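PDB 6QIX: P43 from Trichuris muris, which tethers to matrix and inhibits interleukin-13 function as the major protein secreted by this whipworm parasite. Local coordinates for residues C109-L114 with C119-I124; L35-Q40 with P153-I158; H211-C216 with G224-S229. All blocks are in the same frame, centred on the assembly; numbering follows the deposited sequence. Where two conformers were deposited one is given.

Contact 1: residues C109-L114 with C119-I124; sequences CTLPKL and CGYAFI
The Tyr121 ring is held between two leucines, one on each face, while the backbone of Pro112 takes its edge. Leu111 CD1 lies 3.8 Å from the ring centroid and only 4° off the ring normal, a CH-pi contact over the very middle of the face. Leu114 CD1 makes the matching contact on the opposite face, 4.1 Å from the centroid. At the rim, near the ring plane, the hydroxyl donates to the backbone carbonyl of Pro112, with Tyr121 OH 2.7 Å from Pro112 O. The donor lies in the carbonyl plane on a lone pair, at a C=O...donor angle of 144°.

Tyr121 reaches this slot because its CG stands anti to the carbonyl carbon (chi1 -64°), which sends the ring out of the 119-124 loop toward the 109-114 segment. Each leucine also brings a second carbon to the phenol end: Leu114 CD2 comes within 3.4 Å of Tyr121 OH, and Leu111 CB within 3.5 Å of the same oxygen. Leu114 has a further partner, since its CD1 methyl meets Ile124 CG2 at 3.8 Å.

Within 119-124 the backbone turns, Gly120 O accepting from both Phe123 N and Ile124 N. Covalent links tie both segments to the surrounding fold through the disulfides Cys109-Cys74 and Cys119-Cys164, and Lys113 forms a salt bridge with Glu159.

This is a worked case of burying a tyrosine. Hydrocarbon on both faces suits the aromatic surface, and one short bond uses the hydroxyl proton. Clamped faces and a bonded rim together should restrain both tilt and rotation of the ring, fastening the loop to segment 109-114.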
loop_
_atom_site.group_PDB
_atom_site.type_symbol
_atom_site.label_atom_id
_atom_site.label_comp_id
_atom_site.label_asym_id
_atom_site.label_seq_id
_atom_site.Cartn_x
_atom_site.Cartn_y
_atom_site.Cartn_z
ATOM N N CYS A 109 -5.751 -20.911 -1.070
ATOM C CA CYS A 109 -5.640 -20.174 -2.322
ATOM C C CYS A 109 -4.321 -20.516 -3.002
ATOM O O CYS A 109 -3.254 -20.441 -2.387
ATOM C CB CYS A 109 -5.718 -18.646 -2.082
ATOM S SG CYS A 109 -7.334 -18.105 -1.473
ATOM N N THR A 110 -4.381 -20.793 -4.293
ATOM C CA THR A 110 -3.189 -20.925 -5.124
ATOM C C THR A 110 -3.166 -19.756 -6.113
ATOM O O THR A 110 -4.076 -19.629 -6.940
ATOM C CB THR A 110 -3.181 -22.251 -5.879
ATOM O OG1 THR A 110 -3.200 -23.342 -4.935
ATOM C CG2 THR A 110 -1.922 -22.312 -6.741
ATOM N N LEU A 111 -2.123 -18.939 -6.041
ATOM C CA LEU A 111 -1.995 -17.708 -6.808
ATOM C C LEU A 111 -0.629 -17.625 -7.472
ATOM O O LEU A 111 0.343 -18.205 -6.987
ATOM C CB LEU A 111 -2.185 -16.476 -5.890
ATOM C CG LEU A 111 -3.567 -16.321 -5.298
ATOM C CD1 LEU A 111 -3.601 -15.345 -4.132
ATOM C CD2 LEU A 111 -4.486 -15.883 -6.417
ATOM N N PRO A 112 -0.529 -16.919 -8.607
ATOM C CA PRO A 112 0.784 -16.739 -9.240
ATOM C C PRO A 112 1.672 -15.794 -8.457
ATOM O O PRO A 112 1.198 -14.891 -7.747
ATOM C CB PRO A 112 0.445 -16.139 -10.613
ATOM C CG PRO A 112 -0.805 -15.340 -10.349
ATOM C CD PRO A 112 -1.603 -16.200 -9.326
ATOM N N LYS A 113 2.978 -15.977 -8.616
ATOM C CA LYS A 113 3.912 -14.966 -8.129
ATOM C C LYS A 113 3.732 -13.675 -8.908
ATOM O O LYS A 113 3.521 -13.708 -10.115
ATOM C CB LYS A 113 5.348 -15.451 -8.260
ATOM C CG LYS A 113 5.602 -16.682 -7.394
ATOM C CD LYS A 113 6.815 -17.472 -7.839
ATOM C CE LYS A 113 8.069 -16.656 -7.698
ATOM N NZ LYS A 113 9.240 -17.537 -7.579
ATOM N N LEU A 114 3.835 -12.519 -8.208
ATOM C CA LEU A 114 3.735 -11.200 -8.858
ATOM C C LEU A 114 5.108 -10.729 -9.322
ATOM O O LEU A 114 6.106 -10.928 -8.613
ATOM C CB LEU A 114 3.139 -10.159 -7.890
ATOM C CG LEU A 114 1.809 -10.593 -7.278
ATOM C CD1 LEU A 114 1.336 -9.644 -6.171
ATOM C CD2 LEU A 114 0.791 -10.739 -8.382
ATOM N N CYS A 119 5.334 -13.259 -3.640
ATOM C CA CYS A 119 4.030 -13.508 -3.033
ATOM C C CYS A 119 3.639 -12.257 -2.247
ATOM O O CYS A 119 3.691 -12.191 -1.012
ATOM C CB CYS A 119 4.069 -14.787 -2.196
ATOM S SG CYS A 119 4.417 -16.256 -3.285
ATOM N N GLY A 120 3.228 -11.241 -2.994
ATOM C CA GLY A 120 3.048 -9.919 -2.425
ATOM C C GLY A 120 1.619 -9.536 -2.098
ATOM O O GLY A 120 1.345 -8.358 -1.861
ATOM N N TYR A 121 0.703 -10.507 -2.038
ATOM C CA TYR A 121 -0.715 -10.174 -1.904
ATOM C C TYR A 121 -1.058 -9.455 -0.606
ATOM O O TYR A 121 -2.089 -8.771 -0.538
ATOM C CB TYR A 121 -1.520 -11.452 -2.031
ATOM C CG TYR A 121 -1.354 -12.032 -3.411
ATOM C CD1 TYR A 121 -2.139 -11.564 -4.445
ATOM C CD2 TYR A 121 -0.388 -12.974 -3.695
ATOM C CE1 TYR A 121 -2.028 -12.031 -5.699
ATOM C CE2 TYR A 121 -0.262 -13.502 -5.004
ATOM C CZ TYR A 121 -1.088 -13.019 -5.995
ATOM O OH TYR A 121 -0.992 -13.464 -7.282
ATOM N N ALA A 122 -0.224 -9.561 0.411
ATOM C CA ALA A 122 -0.524 -8.872 1.665
ATOM C C ALA A 122 -0.266 -7.379 1.632
ATOM O O ALA A 122 -0.814 -6.655 2.485
ATOM C CB ALA A 122 0.295 -9.446 2.822
ATOM N N PHE A 123 0.549 -6.884 0.712
ATOM C CA PHE A 123 0.897 -5.460 0.769
ATOM C C PHE A 123 0.636 -4.714 -0.531
ATOM O O PHE A 123 0.858 -3.485 -0.576
ATOM C CB PHE A 123 2.365 -5.278 1.210
ATOM C CG PHE A 123 3.342 -6.130 0.452
ATOM C CD1 PHE A 123 3.887 -5.674 -0.737
ATOM C CD2 PHE A 123 3.705 -7.381 0.933
ATOM C CE1 PHE A 123 4.748 -6.443 -1.448
ATOM C CE2 PHE A 123 4.584 -8.170 0.227
ATOM C CZ PHE A 123 5.122 -7.689 -0.963
ATOM N N ILE A 124 0.147 -5.391 -1.584
ATOM C CA ILE A 124 -0.174 -4.646 -2.812
ATOM C C ILE A 124 -1.238 -3.572 -2.552
ATOM O O ILE A 124 -1.313 -2.559 -3.281
ATOM C CB ILE A 124 -0.609 -5.589 -3.955
ATOM C CG1 ILE A 124 -1.800 -6.444 -3.538
ATOM C CG2 ILE A 124 0.560 -6.427 -4.381
ATOM C CD1 ILE A 124 -2.136 -7.512 -4.546
#

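Contact 2: residues L35-Q40 with P153-I158. With PEG (di(hydroxyethyl)ether), chain J.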
loop_
_atom_site.group_PDB
_atom_site.type_symbol
_atom_site.label_atom_id
_atom_site.label_comp_id
_atom_site.label_asym_id
_atom_site.label_seq_id
_atom_site.Cartn_x
_atom_site.Cartn_y
_atom_site.Cartn_z
ATOM N N LEU A 35 -18.258 -12.059 -1.007
ATOM C CA LEU A 35 -17.670 -11.265 -2.082
ATOM C C LEU A 35 -16.349 -11.857 -2.560
ATOM O O LEU A 35 -15.641 -12.523 -1.814
ATOM C CB LEU A 35 -17.423 -9.821 -1.624
ATOM C CG LEU A 35 -18.659 -9.064 -1.161
ATOM C CD1 LEU A 35 -18.285 -7.665 -0.714
ATOM C CD2 LEU A 35 -19.727 -9.000 -2.247
ATOM N N TRP A 36 -15.988 -11.549 -3.800
ATOM C CA TRP A 36 -14.765 -12.097 -4.360
ATOM C C TRP A 36 -14.215 -11.173 -5.441
ATOM O O TRP A 36 -14.817 -10.166 -5.806
ATOM C CB TRP A 36 -15.000 -13.528 -4.904
ATOM C CG TRP A 36 -13.733 -14.301 -5.111
ATOM C CD1 TRP A 36 -13.288 -14.865 -6.272
ATOM C CD2 TRP A 36 -12.728 -14.559 -4.131
ATOM N NE1 TRP A 36 -12.059 -15.478 -6.071
ATOM C CE2 TRP A 36 -11.695 -15.287 -4.765
ATOM C CE3 TRP A 36 -12.596 -14.248 -2.781
ATOM C CZ2 TRP A 36 -10.542 -15.681 -4.098
ATOM C CZ3 TRP A 36 -11.459 -14.678 -2.116
ATOM C CH2 TRP A 36 -10.448 -15.383 -2.775
ATOM N N TYR A 37 -13.057 -11.546 -5.949
ATOM C CA TYR A 37 -12.301 -10.779 -6.926
ATOM C C TYR A 37 -12.827 -11.058 -8.318
ATOM O O TYR A 37 -13.618 -11.973 -8.517
ATOM C CB TYR A 37 -10.827 -11.148 -6.791
ATOM C CG TYR A 37 -10.295 -10.757 -5.422
ATOM C CD1 TYR A 37 -9.830 -9.462 -5.176
ATOM C CD2 TYR A 37 -10.297 -11.671 -4.361
ATOM C CE1 TYR A 37 -9.381 -9.097 -3.957
ATOM C CE2 TYR A 37 -9.834 -11.312 -3.122
ATOM C CZ TYR A 37 -9.381 -10.010 -2.920
ATOM O OH TYR A 37 -8.919 -9.620 -1.681
ATOM N N PRO A 38 -12.383 -10.305 -9.329
ATOM C CA PRO A 38 -11.334 -9.279 -9.323
ATOM C C PRO A 38 -11.630 -7.983 -8.540
ATOM O O PRO A 38 -12.785 -7.736 -8.164
ATOM C CB PRO A 38 -11.151 -8.947 -10.812
ATOM C CG PRO A 38 -12.383 -9.492 -11.510
ATOM C CD PRO A 38 -12.929 -10.572 -10.670
ATOM N N PRO A 39 -10.574 -7.186 -8.303
ATOM C CA PRO A 39 -10.731 -5.972 -7.468
ATOM C C PRO A 39 -11.863 -5.064 -7.924
ATOM O O PRO A 39 -12.663 -4.584 -7.107
ATOM C CB PRO A 39 -9.363 -5.275 -7.606
ATOM C CG PRO A 39 -8.414 -6.449 -7.859
ATOM C CD PRO A 39 -9.177 -7.404 -8.723
ATOM N N GLN A 40 -11.953 -4.814 -9.227
ATOM C CA GLN A 40 -13.029 -3.953 -9.722
ATOM C C GLN A 40 -14.398 -4.498 -9.320
ATOM O O GLN A 40 -15.283 -3.744 -8.898
ATOM C CB GLN A 40 -12.940 -3.798 -11.242
ATOM C CG GLN A 40 -14.024 -2.871 -11.814
ATOM C CD GLN A 40 -13.876 -1.431 -11.334
ATOM O OE1 GLN A 40 -12.771 -0.980 -11.036
ATOM N NE2 GLN A 40 -14.985 -0.703 -11.271
ATOM N N PRO A 153 -10.059 -8.970 4.706
ATOM C CA PRO A 153 -9.241 -10.044 5.296
ATOM C C PRO A 153 -7.786 -9.967 4.841
ATOM O O PRO A 153 -7.492 -9.751 3.661
ATOM C CB PRO A 153 -9.942 -11.331 4.807
ATOM C CG PRO A 153 -11.336 -10.917 4.560
ATOM C CD PRO A 153 -11.290 -9.489 4.084
ATOM N N LYS A 154 -6.862 -10.121 5.798
ATOM C CA LYS A 154 -5.442 -9.920 5.533
ATOM C C LYS A 154 -4.784 -11.198 5.039
ATOM O O LYS A 154 -4.996 -12.285 5.588
ATOM C CB LYS A 154 -4.773 -9.410 6.796
ATOM C CG LYS A 154 -5.252 -8.007 7.189
ATOM C CD LYS A 154 -4.386 -7.419 8.247
ATOM C CE LYS A 154 -4.773 -5.980 8.514
ATOM N NZ LYS A 154 -6.050 -5.956 9.234
ATOM N N LYS A 155 -3.992 -11.075 3.991
ATOM C CA LYS A 155 -3.430 -12.257 3.341
ATOM C C LYS A 155 -2.117 -12.684 3.992
ATOM O O LYS A 155 -1.332 -11.849 4.470
ATOM C CB LYS A 155 -3.210 -12.009 1.840
ATOM C CG LYS A 155 -4.447 -12.151 0.977
ATOM C CD LYS A 155 -5.346 -10.977 1.284
ATOM C CE LYS A 155 -6.423 -10.753 0.273
ATOM N NZ LYS A 155 -7.597 -9.972 0.865
ATOM N N HIS A 156 -1.924 -14.001 4.054
ATOM C CA HIS A 156 -0.734 -14.674 4.581
ATOM C C HIS A 156 -0.331 -15.717 3.542
ATOM O O HIS A 156 -1.043 -16.707 3.348
ATOM C CB HIS A 156 -1.017 -15.325 5.933
ATOM C CG HIS A 156 -1.640 -14.383 6.948
ATOM N ND1 HIS A 156 -0.994 -13.255 7.420
ATOM C CD2 HIS A 156 -2.847 -14.402 7.560
ATOM C CE1 HIS A 156 -1.769 -12.636 8.295
ATOM N NE2 HIS A 156 -2.899 -13.314 8.400
ATOM N N CYS A 157 0.798 -15.490 2.876
ATOM C CA CYS A 157 1.214 -16.307 1.740
ATOM C C CYS A 157 2.580 -16.912 1.965
ATOM O O CYS A 157 3.471 -16.259 2.515
ATOM C CB CYS A 157 1.280 -15.497 0.433
ATOM S SG CYS A 157 -0.229 -14.661 -0.024
ATOM N N ILE A 158 2.754 -18.157 1.503
ATOM C CA ILE A 158 4.070 -18.772 1.391
ATOM C C ILE A 158 4.246 -19.185 -0.062
ATOM O O ILE A 158 3.281 -19.382 -0.797
ATOM C CB ILE A 158 4.267 -19.984 2.330
ATOM C CG1 ILE A 158 3.309 -21.111 1.933
ATOM C CG2 ILE A 158 4.010 -19.555 3.754
ATOM C CD1 ILE A 158 3.523 -22.419 2.693
HETATM C C1 PEG J . -10.508 -3.271 -3.287
HETATM O O1 PEG J . -11.580 -3.883 -2.626
HETATM C C2 PEG J . -9.369 -4.281 -3.398
HETATM O O2 PEG J . -8.700 -4.375 -2.172
HETATM C C3 PEG J . -8.602 -5.680 -1.664
HETATM C C4 PEG J . -7.293 -5.851 -0.891
HETATM O O4 PEG J . -7.098 -7.215 -0.640
#
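Lys155 meets Tyr37 with the far end of its chain, the two side chains approaching from opposite directions. At the root, Lys155 CB packs beside the backbone of Tyr121. The chain then bends at its second torsion (chi2 71°) and runs on nearly extended, a course that carries it over toward the tyrosine. Lys155 CE is the first atom to arrive, 3.4 Å from Tyr37 OH.

The ammonium group is the hub. Lys155 NZ donates to Pro153 O at 2.8 Å, two residues back in its own segment, with the nitrogen in the carbonyl plane and a C=O...donor angle of 158°. It also lies 2.9 Å from Tyr37 OH, close to the plane of that ring. A bound di(hydroxyethyl)ether, probably from the crystallisation liquor, bridges the pair: its O4 accepts from Lys155 NZ at 3.2 Å and shares a hydrogen bond with Tyr37 OH, also 3.2 Å long. Behind the hydroxyl, Tyr37 CD2 sits 3.6 Å above the centre of the Trp36 ring.

Small and near the surface, the contact brings together two elements more than a hundred residues apart in the chain. Tyr37 comes just ahead of helix 39-49, whose N-cap is Pro38 after a cis peptide bond. Lys155 opens strand 155-160, an outer strand of the three-stranded antiparallel sheet, beside strand 163-168.

Contact 3: residues H211-C216 with G224-S229; sequences HVYDHC and GYEPHS
Tyr213 OH donates to Glu226 OE1 across 2.7 Å, the one hydrogen bond between the helical segment and the loop that follows it. Some caution is due, because the modelled hydroxyl also sits too close to another atom and its place is less sure. The general approach is clearer than the exact length: Glu226 OE1 comes to the edge of the tyrosine near the ring plane, 3.3 Å from Tyr213 CE2, so the acceptor lies beside the phenol rim and not over a face. The carboxylate is turned 54° from the plane of the ring.

Glu226 reaches across by stretching. Its CG points opposite the backbone N (chi1 -172°) and the chain stays extended beyond, placing CG 3.7 Å from Tyr213 OH and the carboxylate at the hydroxyl. Tyr213 likewise leaves its helix toward the loop, so the two side chains span backbones whose nearest CA atoms, those of Tyr213 and Glu226, are 10.7 Å apart. If the hydroxyl is placed correctly, the bond would give the carboxylate a donor on one oxygen.

Around the pair, Lys220 touches Tyr213 and donates to Tyr225 O, adding a further tie between the ring and the loop. Helix 205-216, which carries Tyr213, is linked through Cys216 to Cys250 of strand 246-252. Elsewhere along the loop, Tyr225 and Pro227 rest on Leu325 of helix 315-325, and Tyr225 meets Phe304 of helix 292-310 edge-to-face. The contact thus connects helix 205-216 to a loop that leans on two later helices.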
loop_
_atom_site.group_PDB
_atom_site.type_symbol
_atom_site.label_atom_id
_atom_site.label_comp_id
_atom_site.label_asym_id
_atom_site.label_seq_id
_atom_site.Cartn_x
_atom_site.Cartn_y
_atom_site.Cartn_z
ATOM N N HIS A 211 16.550 8.697 8.625
ATOM C CA HIS A 211 15.517 9.500 9.278
ATOM C C HIS A 211 14.418 8.616 9.838
ATOM O O HIS A 211 13.863 8.902 10.912
ATOM C CB HIS A 211 14.937 10.525 8.298
ATOM C CG HIS A 211 15.686 11.825 8.277
ATOM N ND1 HIS A 211 16.299 12.320 7.146
ATOM C CD2 HIS A 211 15.923 12.733 9.257
ATOM C CE1 HIS A 211 16.870 13.481 7.420
ATOM N NE2 HIS A 211 16.654 13.758 8.692
ATOM N N VAL A 212 14.137 7.496 9.179
ATOM C CA VAL A 212 13.132 6.591 9.720
ATOM C C VAL A 212 13.639 5.949 11.008
ATOM O O VAL A 212 12.904 5.864 11.999
ATOM C CB VAL A 212 12.729 5.556 8.661
ATOM C CG1 VAL A 212 11.876 4.536 9.274
ATOM C CG2 VAL A 212 11.967 6.235 7.547
ATOM N N TYR A 213 14.899 5.506 11.026
ATOM C CA TYR A 213 15.475 4.977 12.255
ATOM C C TYR A 213 15.388 5.998 13.381
ATOM O O TYR A 213 15.083 5.653 14.532
ATOM C CB TYR A 213 16.946 4.600 12.028
ATOM C CG TYR A 213 17.174 3.377 11.154
ATOM C CD1 TYR A 213 16.301 2.319 11.168
ATOM C CD2 TYR A 213 18.267 3.291 10.321
ATOM C CE1 TYR A 213 16.521 1.188 10.370
ATOM C CE2 TYR A 213 18.487 2.203 9.542
ATOM C CZ TYR A 213 17.610 1.146 9.569
ATOM O OH TYR A 213 17.839 0.050 8.773
ATOM N N ASP A 214 15.692 7.257 13.073
ATOM C CA ASP A 214 15.717 8.280 14.111
ATOM C C ASP A 214 14.305 8.650 14.559
ATOM O O ASP A 214 14.028 8.751 15.759
ATOM C CB ASP A 214 16.478 9.506 13.608
ATOM C CG ASP A 214 16.565 10.603 14.651
ATOM O OD1 ASP A 214 17.213 10.397 15.699
ATOM O OD2 ASP A 214 15.998 11.689 14.403
ATOM N N HIS A 215 13.395 8.857 13.612
ATOM C CA HIS A 215 12.056 9.316 13.960
ATOM C C HIS A 215 11.268 8.254 14.695
ATOM O O HIS A 215 10.461 8.568 15.599
ATOM C CB HIS A 215 11.309 9.700 12.694
ATOM C CG HIS A 215 10.011 10.375 12.959
ATOM N ND1 HIS A 215 9.939 11.605 13.567
ATOM C CD2 HIS A 215 8.735 10.001 12.715
ATOM C CE1 HIS A 215 8.677 11.973 13.665
ATOM N NE2 HIS A 215 7.932 11.044 13.115
ATOM N N CYS A 216 11.521 6.993 14.353
ATOM C CA CYS A 216 10.751 5.895 14.895
ATOM C C CYS A 216 11.465 5.232 16.044
ATOM O O CYS A 216 10.912 4.310 16.643
ATOM C CB CYS A 216 10.440 4.880 13.796
ATOM S SG CYS A 216 9.403 5.536 12.461
ATOM N N GLY A 224 18.828 -7.741 9.918
ATOM C CA GLY A 224 17.686 -7.087 9.320
ATOM C C GLY A 224 17.911 -6.641 7.888
ATOM O O GLY A 224 18.998 -6.725 7.316
ATOM N N TYR A 225 16.840 -6.155 7.288
ATOM C CA TYR A 225 16.879 -5.673 5.918
ATOM C C TYR A 225 16.905 -4.153 5.872
ATOM O O TYR A 225 16.244 -3.487 6.678
ATOM C CB TYR A 225 15.660 -6.176 5.149
ATOM C CG TYR A 225 15.416 -5.405 3.887
ATOM C CD1 TYR A 225 16.174 -5.645 2.761
ATOM C CD2 TYR A 225 14.431 -4.428 3.821
ATOM C CE1 TYR A 225 15.962 -4.939 1.616
ATOM C CE2 TYR A 225 14.214 -3.733 2.673
ATOM C CZ TYR A 225 14.991 -3.965 1.578
ATOM O OH TYR A 225 14.764 -3.237 0.417
ATOM N N GLU A 226 17.627 -3.621 4.882
ATOM C CA GLU A 226 17.768 -2.193 4.633
ATOM C C GLU A 226 17.919 -1.998 3.132
ATOM O O GLU A 226 18.811 -2.606 2.535
ATOM C CB GLU A 226 18.986 -1.647 5.389
ATOM C CG GLU A 226 19.113 -0.181 5.349
ATOM C CD GLU A 226 20.259 0.332 6.205
ATOM O OE1 GLU A 226 20.179 0.278 7.452
ATOM O OE2 GLU A 226 21.246 0.795 5.623
ATOM N N PRO A 227 17.084 -1.182 2.475
ATOM C CA PRO A 227 17.275 -0.964 1.034
ATOM C C PRO A 227 18.506 -0.107 0.786
ATOM O O PRO A 227 18.788 0.842 1.524
ATOM C CB PRO A 227 15.993 -0.244 0.594
ATOM C CG PRO A 227 15.510 0.451 1.857
ATOM C CD PRO A 227 15.963 -0.402 3.028
ATOM N N HIS A 228 19.244 -0.453 -0.258
ATOM C CA HIS A 228 20.434 0.288 -0.654
ATOM C C HIS A 228 20.215 0.875 -2.035
ATOM O O HIS A 228 19.515 0.291 -2.873
ATOM C CB HIS A 228 21.660 -0.608 -0.592
ATOM C CG HIS A 228 22.005 -1.032 0.810
ATOM N ND1 HIS A 228 22.005 -0.153 1.878
ATOM C CD2 HIS A 228 22.331 -2.245 1.327
ATOM C CE1 HIS A 228 22.326 -0.801 2.985
ATOM N NE2 HIS A 228 22.533 -2.071 2.679
ATOM N N SER A 229 20.766 2.073 -2.221
ATOM C CA SER A 229 20.517 2.855 -3.415
ATOM C C SER A 229 20.950 2.085 -4.635
ATOM O O SER A 229 22.089 1.612 -4.715
ATOM C CB SER A 229 21.272 4.179 -3.376
ATOM O OG SER A 229 21.139 4.818 -4.629
#

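Contacts 1 and 2 are neighbours, their centres 9 Å apart, and both reach the antiparallel sheet of strands 109-112, 163-168 and 155-160, each at one of its outer strands. Along the chain, contact 1 falls wholly between the two segments of contact 2, and contact 3 opens only after both have closed. Contact 3 lies well away, about 25 Å from contact 1 and 29 Å from contact 2 between centres, on the opposite side of the chain's centre from contact 2. Helix 315-325 runs between these regions: it touches Phe123, His156 and Tyr225, so one late helix borders segments of all three contacts.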